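Local coordinates for protein glutathione-specific gamma-glutamylcyclotransferase (Saccharomyces cerevisiae S288c, PDB 5HWK) that cleaves glutathione into 5-oxo-L-proline and a cysteinylglycine dipeptide, acting on glutathione but not on other gamma-glutamyl peptides, at residues 36-41 with 73-78; 177-182 with 222-227; 24-29 with 135-140. All blocks are in the same frame, centred on the assembly; numbering follows the deposited sequence.

Contact 1: 36-41 with 73-78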
loop_
_atom_site.group_PDB
_atom_site.type_symbol
_atom_site.label_atom_id
_atom_site.label_comp_id
_atom_site.label_asym_id
_atom_site.label_seq_id
_atom_site.Cartn_x
_atom_site.Cartn_y
_atom_site.Cartn_z
ATOM N N ALA A 36 5.449 0.625 5.487
ATOM C CA ALA A 36 6.193 0.271 4.288
ATOM C C ALA A 36 5.326 -0.662 3.448
ATOM O O ALA A 36 4.673 -1.560 3.983
ATOM C CB ALA A 36 7.446 -0.528 4.668
ATOM N N ARG A 37 5.379 -0.518 2.129
ATOM C CA ARG A 37 4.625 -1.403 1.231
ATOM C C ARG A 37 5.576 -2.462 0.661
ATOM O O ARG A 37 6.668 -2.120 0.198
ATOM C CB ARG A 37 4.009 -0.617 0.079
ATOM C CG ARG A 37 3.369 -1.479 -1.008
ATOM C CD ARG A 37 2.683 -0.672 -2.090
ATOM N NE ARG A 37 3.587 0.328 -2.602
ATOM C CZ ARG A 37 3.220 1.576 -2.873
ATOM N NH1 ARG A 37 1.920 1.917 -2.880
ATOM N NH2 ARG A 37 4.134 2.488 -3.178
ATOM N N ARG A 38 5.191 -3.735 0.764
ATOM C CA ARG A 38 6.037 -4.816 0.269
ATOM C C ARG A 38 5.146 -5.822 -0.437
ATOM O O ARG A 38 3.988 -6.025 -0.071
ATOM C CB ARG A 38 6.768 -5.534 1.439
ATOM C CG ARG A 38 7.882 -4.717 2.115
ATOM C CD ARG A 38 9.023 -4.487 1.152
ATOM N NE ARG A 38 10.171 -3.774 1.703
ATOM C CZ ARG A 38 10.324 -2.451 1.688
ATOM N NH1 ARG A 38 9.350 -1.658 1.230
ATOM N NH2 ARG A 38 11.450 -1.922 2.167
ATOM N N PHE A 39 5.725 -6.528 -1.419
ATOM C CA PHE A 39 4.968 -7.564 -2.135
ATOM C C PHE A 39 5.131 -8.905 -1.406
ATOM O O PHE A 39 5.684 -9.892 -1.907
ATOM C CB PHE A 39 5.401 -7.652 -3.594
ATOM C CG PHE A 39 4.702 -6.678 -4.524
ATOM C CD1 PHE A 39 4.588 -5.338 -4.211
ATOM C CD2 PHE A 39 4.206 -7.126 -5.748
ATOM C CE1 PHE A 39 3.971 -4.453 -5.086
ATOM C CE2 PHE A 39 3.631 -6.271 -6.632
ATOM C CZ PHE A 39 3.486 -4.938 -6.307
ATOM N N TRP A 40 4.686 -8.891 -0.143
ATOM C CA TRP A 40 4.831 -9.975 0.820
ATOM C C TRP A 40 3.520 -10.664 1.143
ATOM O O TRP A 40 3.422 -11.345 2.180
ATOM C CB TRP A 40 5.531 -9.483 2.074
ATOM C CG TRP A 40 6.953 -9.107 1.855
ATOM C CD1 TRP A 40 7.702 -9.278 0.706
ATOM C CD2 TRP A 40 7.836 -8.570 2.837
ATOM N NE1 TRP A 40 8.984 -8.823 0.921
ATOM C CE2 TRP A 40 9.093 -8.386 2.221
ATOM C CE3 TRP A 40 7.671 -8.177 4.167
ATOM C CZ2 TRP A 40 10.180 -7.829 2.896
ATOM C CZ3 TRP A 40 8.763 -7.626 4.840
ATOM C CH2 TRP A 40 9.995 -7.466 4.201
ATOM N N GLN A 41 2.515 -10.525 0.276
ATOM C CA GLN A 41 1.245 -11.206 0.404
ATOM C C GLN A 41 1.085 -12.126 -0.806
ATOM O O GLN A 41 1.352 -11.726 -1.939
ATOM C CB GLN A 41 0.120 -10.183 0.496
ATOM C CG GLN A 41 -1.248 -10.779 0.683
ATOM C CD GLN A 41 -1.527 -11.098 2.151
ATOM O OE1 GLN A 41 -0.624 -11.062 2.998
ATOM N NE2 GLN A 41 -2.785 -11.372 2.464
ATOM N N LYS A 73 16.045 -4.377 8.719
ATOM C CA LYS A 73 17.126 -4.284 7.750
ATOM C C LYS A 73 16.598 -4.116 6.332
ATOM O O LYS A 73 17.171 -3.365 5.534
ATOM C CB LYS A 73 18.016 -5.503 7.846
ATOM C CG LYS A 73 18.960 -5.323 9.013
ATOM C CD LYS A 73 19.825 -6.539 9.239
ATOM C CE LYS A 73 20.729 -6.323 10.456
ATOM N NZ LYS A 73 21.829 -5.347 10.206
ATOM N N ASN A 74 15.478 -4.761 6.016
ATOM C CA ASN A 74 14.936 -4.663 4.662
ATOM C C ASN A 74 14.378 -3.262 4.410
ATOM O O ASN A 74 14.580 -2.681 3.339
ATOM C CB ASN A 74 13.858 -5.714 4.482
ATOM C CG ASN A 74 13.189 -5.597 3.178
ATOM O OD1 ASN A 74 12.358 -4.702 2.984
ATOM N ND2 ASN A 74 13.533 -6.465 2.249
ATOM N N VAL A 75 13.680 -2.700 5.396
ATOM C CA VAL A 75 13.200 -1.335 5.246
ATOM C C VAL A 75 14.355 -0.354 5.139
ATOM O O VAL A 75 14.335 0.550 4.295
ATOM C CB VAL A 75 12.218 -0.985 6.370
ATOM C CG1 VAL A 75 11.961 0.532 6.398
ATOM C CG2 VAL A 75 10.942 -1.832 6.244
ATOM N N ASN A 76 15.390 -0.513 5.975
ATOM C CA ASN A 76 16.540 0.381 5.880
ATOM C C ASN A 76 17.275 0.234 4.550
ATOM O O ASN A 76 17.849 1.205 4.049
ATOM C CB ASN A 76 17.493 0.182 7.065
ATOM C CG ASN A 76 16.986 0.833 8.330
ATOM O OD1 ASN A 76 16.236 1.815 8.268
ATOM N ND2 ASN A 76 17.371 0.290 9.482
ATOM N N LEU A 77 17.227 -0.951 3.939
ATOM C CA LEU A 77 17.898 -1.164 2.663
ATOM C C LEU A 77 17.341 -0.260 1.572
ATOM O O LEU A 77 18.085 0.158 0.680
ATOM C CB LEU A 77 17.747 -2.638 2.264
ATOM C CG LEU A 77 18.481 -3.146 1.027
ATOM C CD1 LEU A 77 19.961 -2.772 1.100
ATOM C CD2 LEU A 77 18.297 -4.663 0.878
ATOM N N TYR A 78 16.043 0.071 1.630
ATOM C CA TYR A 78 15.399 0.835 0.572
ATOM C C TYR A 78 14.908 2.206 0.996
ATOM O O TYR A 78 14.296 2.901 0.182
ATOM C CB TYR A 78 14.251 0.035 -0.063
ATOM C CG TYR A 78 14.734 -1.273 -0.644
ATOM C CD1 TYR A 78 15.442 -1.287 -1.833
ATOM C CD2 TYR A 78 14.476 -2.500 -0.020
ATOM C CE1 TYR A 78 15.901 -2.486 -2.381
ATOM C CE2 TYR A 78 14.928 -3.696 -0.568
ATOM C CZ TYR A 78 15.647 -3.677 -1.734
ATOM O OH TYR A 78 16.086 -4.860 -2.263
HETATM O O HOH W 1 12.011 0.815 2.629
#

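Contact 2: 177-182 with 222-227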
loop_
_atom_site.group_PDB
_atom_site.type_symbol
_atom_site.label_atom_id
_atom_site.label_comp_id
_atom_site.label_asym_id
_atom_site.label_seq_id
_atom_site.Cartn_x
_atom_site.Cartn_y
_atom_site.Cartn_z
ATOM N N ASP A 177 15.066 -10.517 -4.858
ATOM C CA ASP A 177 15.339 -11.598 -5.808
ATOM C C ASP A 177 14.294 -12.712 -5.683
ATOM O O ASP A 177 13.764 -13.208 -6.691
ATOM C CB ASP A 177 16.740 -12.159 -5.587
ATOM C CG ASP A 177 17.149 -13.109 -6.670
ATOM O OD1 ASP A 177 17.236 -12.648 -7.830
ATOM O OD2 ASP A 177 17.384 -14.304 -6.372
ATOM N N GLU A 178 14.026 -13.158 -4.446
ATOM C CA GLU A 178 13.007 -14.184 -4.209
ATOM C C GLU A 178 11.638 -13.761 -4.720
ATOM O O GLU A 178 10.957 -14.542 -5.411
ATOM C CB GLU A 178 12.949 -14.557 -2.712
ATOM C CG GLU A 178 14.172 -15.332 -2.167
ATOM C CD GLU A 178 14.421 -15.235 -0.616
ATOM O OE1 GLU A 178 13.781 -14.435 0.150
ATOM O OE2 GLU A 178 15.314 -15.991 -0.159
ATOM N N THR A 179 11.201 -12.535 -4.369
ATOM C CA THR A 179 9.885 -12.088 -4.801
ATOM C C THR A 179 9.834 -11.969 -6.316
ATOM O O THR A 179 8.848 -12.367 -6.952
ATOM C CB THR A 179 9.566 -10.745 -4.159
ATOM O OG1 THR A 179 9.681 -10.892 -2.726
ATOM C CG2 THR A 179 8.164 -10.264 -4.478
ATOM N N ALA A 180 10.890 -11.427 -6.909
ATOM C CA ALA A 180 10.914 -11.230 -8.357
ATOM C C ALA A 180 10.824 -12.542 -9.126
ATOM O O ALA A 180 10.161 -12.605 -10.183
ATOM C CB ALA A 180 12.159 -10.456 -8.756
ATOM N N LYS A 181 11.480 -13.591 -8.626
ATOM C CA LYS A 181 11.418 -14.896 -9.286
ATOM C C LYS A 181 9.977 -15.369 -9.355
ATOM O O LYS A 181 9.543 -15.941 -10.355
ATOM C CB LYS A 181 12.262 -15.914 -8.512
ATOM C CG LYS A 181 13.738 -15.775 -8.770
ATOM N N VAL A 182 9.206 -15.141 -8.297
ATOM C CA VAL A 182 7.785 -15.500 -8.342
ATOM C C VAL A 182 7.003 -14.590 -9.295
ATOM O O VAL A 182 6.245 -15.065 -10.162
ATOM C CB VAL A 182 7.193 -15.466 -6.923
ATOM C CG1 VAL A 182 5.702 -15.726 -7.017
ATOM C CG2 VAL A 182 7.934 -16.489 -6.017
ATOM N N THR A 222 11.113 0.060 -7.376
ATOM C CA THR A 222 12.031 0.183 -8.506
ATOM C C THR A 222 12.978 -1.013 -8.601
ATOM O O THR A 222 13.203 -1.544 -9.689
ATOM C CB THR A 222 12.830 1.461 -8.369
ATOM O OG1 THR A 222 11.930 2.553 -8.507
ATOM C CG2 THR A 222 13.836 1.548 -9.496
ATOM N N ALA A 223 13.525 -1.467 -7.469
ATOM C CA ALA A 223 14.419 -2.618 -7.476
ATOM C C ALA A 223 13.646 -3.886 -7.823
ATOM O O ALA A 223 14.126 -4.730 -8.590
ATOM C CB ALA A 223 15.087 -2.767 -6.114
ATOM N N LEU A 224 12.426 -4.005 -7.311
ATOM C CA LEU A 224 11.594 -5.164 -7.616
ATOM C C LEU A 224 11.303 -5.257 -9.123
ATOM O O LEU A 224 11.486 -6.317 -9.753
ATOM C CB LEU A 224 10.310 -5.094 -6.789
ATOM C CG LEU A 224 9.422 -6.336 -6.961
ATOM C CD1 LEU A 224 10.108 -7.654 -6.505
ATOM C CD2 LEU A 224 8.129 -6.102 -6.194
ATOM N N LEU A 225 10.904 -4.140 -9.733
ATOM C CA LEU A 225 10.594 -4.167 -11.154
ATOM C C LEU A 225 11.851 -4.422 -11.976
ATOM O O LEU A 225 11.799 -5.180 -12.942
ATOM C CB LEU A 225 9.917 -2.856 -11.574
ATOM C CG LEU A 225 9.473 -2.722 -13.053
ATOM C CD1 LEU A 225 8.604 -3.905 -13.520
ATOM C CD2 LEU A 225 8.739 -1.403 -13.312
ATOM N N GLU A 226 12.992 -3.818 -11.603
ATOM C CA GLU A 226 14.229 -4.059 -12.342
ATOM C C GLU A 226 14.599 -5.531 -12.292
ATOM O O GLU A 226 15.023 -6.115 -13.298
ATOM C CB GLU A 226 15.372 -3.224 -11.766
ATOM C CG GLU A 226 15.307 -1.743 -12.106
ATOM N N THR A 227 14.396 -6.162 -11.140
ATOM C CA THR A 227 14.767 -7.562 -10.999
ATOM C C THR A 227 13.805 -8.472 -11.751
ATOM O O THR A 227 14.241 -9.428 -12.402
ATOM C CB THR A 227 14.824 -7.931 -9.525
ATOM O OG1 THR A 227 15.692 -7.012 -8.863
ATOM C CG2 THR A 227 15.373 -9.354 -9.358
#

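Contact 3: 24-29 with 135-140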
loop_
_atom_site.group_PDB
_atom_site.type_symbol
_atom_site.label_atom_id
_atom_site.label_comp_id
_atom_site.label_asym_id
_atom_site.label_seq_id
_atom_site.Cartn_x
_atom_site.Cartn_y
_atom_site.Cartn_z
ATOM N N TYR A 24 -16.552 7.254 -4.769
ATOM C CA TYR A 24 -15.708 8.185 -4.035
ATOM C C TYR A 24 -16.017 9.610 -4.480
ATOM O O TYR A 24 -16.366 9.864 -5.646
ATOM C CB TYR A 24 -14.229 7.868 -4.245
ATOM C CG TYR A 24 -13.682 8.160 -5.614
ATOM C CD1 TYR A 24 -13.271 9.454 -5.948
ATOM C CD2 TYR A 24 -13.520 7.138 -6.556
ATOM C CE1 TYR A 24 -12.758 9.751 -7.208
ATOM C CE2 TYR A 24 -13.019 7.416 -7.814
ATOM C CZ TYR A 24 -12.612 8.716 -8.122
ATOM O OH TYR A 24 -12.075 9.004 -9.356
ATOM N N THR A 25 -15.857 10.552 -3.558
ATOM C CA THR A 25 -16.002 11.961 -3.930
ATOM C C THR A 25 -14.733 12.785 -3.792
ATOM O O THR A 25 -14.735 13.961 -4.211
ATOM C CB THR A 25 -17.114 12.653 -3.142
ATOM O OG1 THR A 25 -16.766 12.577 -1.774
ATOM C CG2 THR A 25 -18.467 11.977 -3.360
ATOM N N HIS A 26 -13.666 12.226 -3.221
ATOM C CA HIS A 26 -12.324 12.787 -3.267
ATOM C C HIS A 26 -11.345 11.647 -3.509
ATOM O O HIS A 26 -11.545 10.523 -3.007
ATOM C CB HIS A 26 -11.925 13.421 -1.922
ATOM C CG HIS A 26 -12.808 14.548 -1.498
ATOM N ND1 HIS A 26 -12.544 15.858 -1.817
ATOM C CD2 HIS A 26 -13.959 14.547 -0.801
ATOM C CE1 HIS A 26 -13.486 16.630 -1.301
ATOM N NE2 HIS A 26 -14.364 15.858 -0.685
ATOM N N ARG A 27 -10.266 11.962 -4.227
ATOM C CA ARG A 27 -9.156 11.022 -4.451
ATOM C C ARG A 27 -7.901 11.878 -4.364
ATOM O O ARG A 27 -7.626 12.664 -5.276
ATOM C CB ARG A 27 -9.252 10.345 -5.825
ATOM C CG ARG A 27 -8.097 9.454 -6.086
ATOM C CD ARG A 27 -8.166 8.833 -7.509
ATOM N NE ARG A 27 -7.141 7.815 -7.758
ATOM C CZ ARG A 27 -5.934 8.097 -8.235
ATOM N NH1 ARG A 27 -5.606 9.360 -8.494
ATOM N NH2 ARG A 27 -5.064 7.098 -8.483
ATOM N N ILE A 28 -7.172 11.775 -3.265
ATOM C CA ILE A 28 -6.053 12.667 -2.976
ATOM C C ILE A 28 -4.761 11.858 -3.041
ATOM O O ILE A 28 -4.595 10.927 -2.243
ATOM C CB ILE A 28 -6.195 13.290 -1.577
ATOM C CG1 ILE A 28 -7.511 14.078 -1.450
ATOM C CG2 ILE A 28 -4.940 14.105 -1.248
ATOM C CD1 ILE A 28 -7.719 14.633 -0.080
ATOM N N PRO A 29 -3.820 12.186 -3.941
ATOM C CA PRO A 29 -2.513 11.513 -3.933
ATOM C C PRO A 29 -1.859 11.762 -2.590
ATOM O O PRO A 29 -1.956 12.856 -2.032
ATOM C CB PRO A 29 -1.742 12.225 -5.049
ATOM C CG PRO A 29 -2.754 12.885 -5.876
ATOM C CD PRO A 29 -3.884 13.232 -4.976
ATOM N N GLU A 135 -3.057 20.261 -1.605
ATOM C CA GLU A 135 -2.814 20.643 -0.210
ATOM C C GLU A 135 -4.064 21.217 0.464
ATOM O O GLU A 135 -4.386 20.874 1.606
ATOM C CB GLU A 135 -1.650 21.641 -0.133
ATOM N N ALA A 136 -4.770 22.114 -0.225
ATOM C CA ALA A 136 -5.960 22.721 0.368
ATOM C C ALA A 136 -7.041 21.681 0.629
ATOM O O ALA A 136 -7.724 21.723 1.658
ATOM C CB ALA A 136 -6.499 23.813 -0.558
ATOM N N GLU A 137 -7.236 20.769 -0.318
ATOM C CA GLU A 137 -8.192 19.676 -0.150
ATOM C C GLU A 137 -7.805 18.783 1.029
ATOM O O GLU A 137 -8.650 18.425 1.865
ATOM C CB GLU A 137 -8.249 18.880 -1.452
ATOM C CG GLU A 137 -9.312 17.815 -1.485
ATOM C CD GLU A 137 -9.329 17.075 -2.803
ATOM O OE1 GLU A 137 -8.437 17.322 -3.648
ATOM O OE2 GLU A 137 -10.227 16.236 -2.996
ATOM N N LEU A 138 -6.527 18.412 1.126
ATOM C CA LEU A 138 -6.104 17.623 2.282
ATOM C C LEU A 138 -6.316 18.411 3.576
ATOM O O LEU A 138 -6.770 17.859 4.582
ATOM C CB LEU A 138 -4.646 17.200 2.121
ATOM C CG LEU A 138 -4.083 16.447 3.322
ATOM C CD1 LEU A 138 -4.836 15.151 3.546
ATOM C CD2 LEU A 138 -2.611 16.151 3.055
ATOM N N GLY A 139 -6.015 19.711 3.559
ATOM C CA GLY A 139 -6.192 20.505 4.761
ATOM C C GLY A 139 -7.631 20.524 5.234
ATOM O O GLY A 139 -7.896 20.443 6.434
ATOM N N GLU A 140 -8.580 20.609 4.297
ATOM C CA GLU A 140 -9.993 20.556 4.664
ATOM C C GLU A 140 -10.370 19.201 5.247
ATOM O O GLU A 140 -11.120 19.127 6.225
ATOM C CB GLU A 140 -10.872 20.881 3.458
ATOM C CG GLU A 140 -12.361 20.804 3.760
HETATM O O HOH W 2 -10.283 14.607 -5.299
#

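Contact 1: 36-41 with 73-78
Arg38, on the strand, reaches across to helix 69-78 and takes hold of Asn74. Its CB lies over one face of the Trp40 ring, offset toward the rim. CG is set beside the backbone N (chi1 -71°); the chain bends again at chi2 and then runs on extended to the guanidinium. CD passes 3.8 Å from Asn74 OD1. NE then donates to Asn74 OD1 at 2.7 Å, nearly straight and in the carbonyl plane of the amide. NH2 donates to the same Asn74 OD1 at 3.0 Å, tilted from that plane, so one amide oxygen is gripped side-on by two nitrogens. NH1 turns back to its own strand and binds Arg37 O at 2.9 Å, which fixes the rotation of the guanidinium. NH2 also makes a weak bond to Asn74 O and a good one to water 1 (2.8 Å from NH2), which passes the link on to Val75 O. Tyr78 CD2 lies 3.8 Å from Arg38 NH2. Asn74 ND2 meets the edge of the Trp40 ring at CZ2, 3.7 Å away, and Ala36 CB rests on Val75 CG2. In these short segments the strand runs almost at right angles to the helix, and the chain turns a corner in an inverse gamma turn centred on Phe39. The grip ties helix 69-78 to strand 35-40, an edge strand of a three-stranded antiparallel sheet paired with strand 54-61; Tyr220 of helix 219-232 adds a cation-pi contact to Arg38, and Tyr78 packs on Ala223 of that helix.

Contact 2: 177-182 with 222-227
Thr227 CG2 presses on Ala180 CB at 3.5 Å, tighter than usual for two carbons, and this is where the two helices come nearest. The backbones draw together around the small alanine: the CA atoms of Ala180 and Thr227 are 5.9 Å apart. The methyl is aimed by a chi1 of -54°, which holds CG2 anti to the backbone N and leaves OG1 for the threonine's own helix, where it donates to Ala223 O at 2.8 Å. That carbonyl also accepts from Thr227 N, and the two donors approach it from opposite faces of its plane. Helices 176-185 and 219-232 thus pack as a crossed pair, their axes 8.9 Å apart and inclined at 51° in this part, joined by carbon contacts with no hydrogen bond between the two segments. An alanine in place of Thr227 is likely to open a gap beside Ala180 and leave Ala223 O without its hydroxyl partner. One turn back, Leu224 sends CD1 across the Thr179 side chain at about a right angle, 3.8 Å from Thr179 CG2. The same methyl lies 4.1 Å from Ala180 CB, so Ala180 is touched by both Leu224 and Thr227. At the outer margin Thr227 CG2 lies 4.1 Å from Asp177 OD1, an oxygen hydrogen-bonded to Tyr231 further along that helix.

Contact 3: 24-29 with 135-140
His26 and Glu137 meet edge-on: ND1 donates to Glu137 OE2 at 2.6 Å, with the carboxylate oxygen only 5° out of the imidazole plane. The carboxylate itself does not lie in that plane; it is turned 55° against the ring and receives the N-H on the anti lone pair of OE2, the one facing away from OE1. Glu137 gets there as a fully extended arm, CG anti to the backbone N (chi1 -173°) and the rest of the chain straight, which carries the carboxylate from the helix to the strand. OE2 accepts a second bond from water 2, 2.8 Å from OE2, which in turn accepts from Arg27 N at 2.9 Å. The carboxylate is therefore tied to the strand through both a side chain and the backbone, and its charge would probably favour a protonated imidazole. Strand 26-33 is an inner strand of the six-stranded antiparallel sheet of this cyclotransferase, between strands 91-99 and 119-129, and helix 135-144 lies over one of its faces. Side chains alternate accordingly: His26 and Ile28 start toward the helix, while Arg27 starts away from it and binds Ile17 O and Tyr97 OH on the other face, its side chain lying near Gly12 of the probable substrate site. Ile28 slides along Glu137 in the opposite direction, so the stem of the acid has an apolar flank: CG1 of Ile28 is 3.8 Å from Glu137 CD, and CD1 of Ile28 is 3.8 Å from Glu137 CG. Beyond it, Ile28 CD1 meets the helix backbone, 4.1 Å from Leu138 CA. Leu138 and Ile28 both also touch Thr130, in the loop that leads into the helix.

How the contacts relate
Contacts 1 and 2 are neighbours on one side of the chain's centre; both are largely buried and they touch through Phe39, which packs on Thr179 and Leu224, and through Tyr78 on Ala223. Contact 3 lies on the opposite side, only partly buried, its centre about 27 Å from that of contact 1 and about 33 Å from that of contact 2. No helix or strand serves two of them, though strands 26-33 and 35-40 are consecutive. Contact 1 joins strand to helix through a guanidinium-amide grip, contact 2 packs helix on helix mainly by apolar contacts, with no hydrogen bond between its segments, and contact 3 pairs a partly exposed histidine and carboxylate beside buried Ile28 and Leu138.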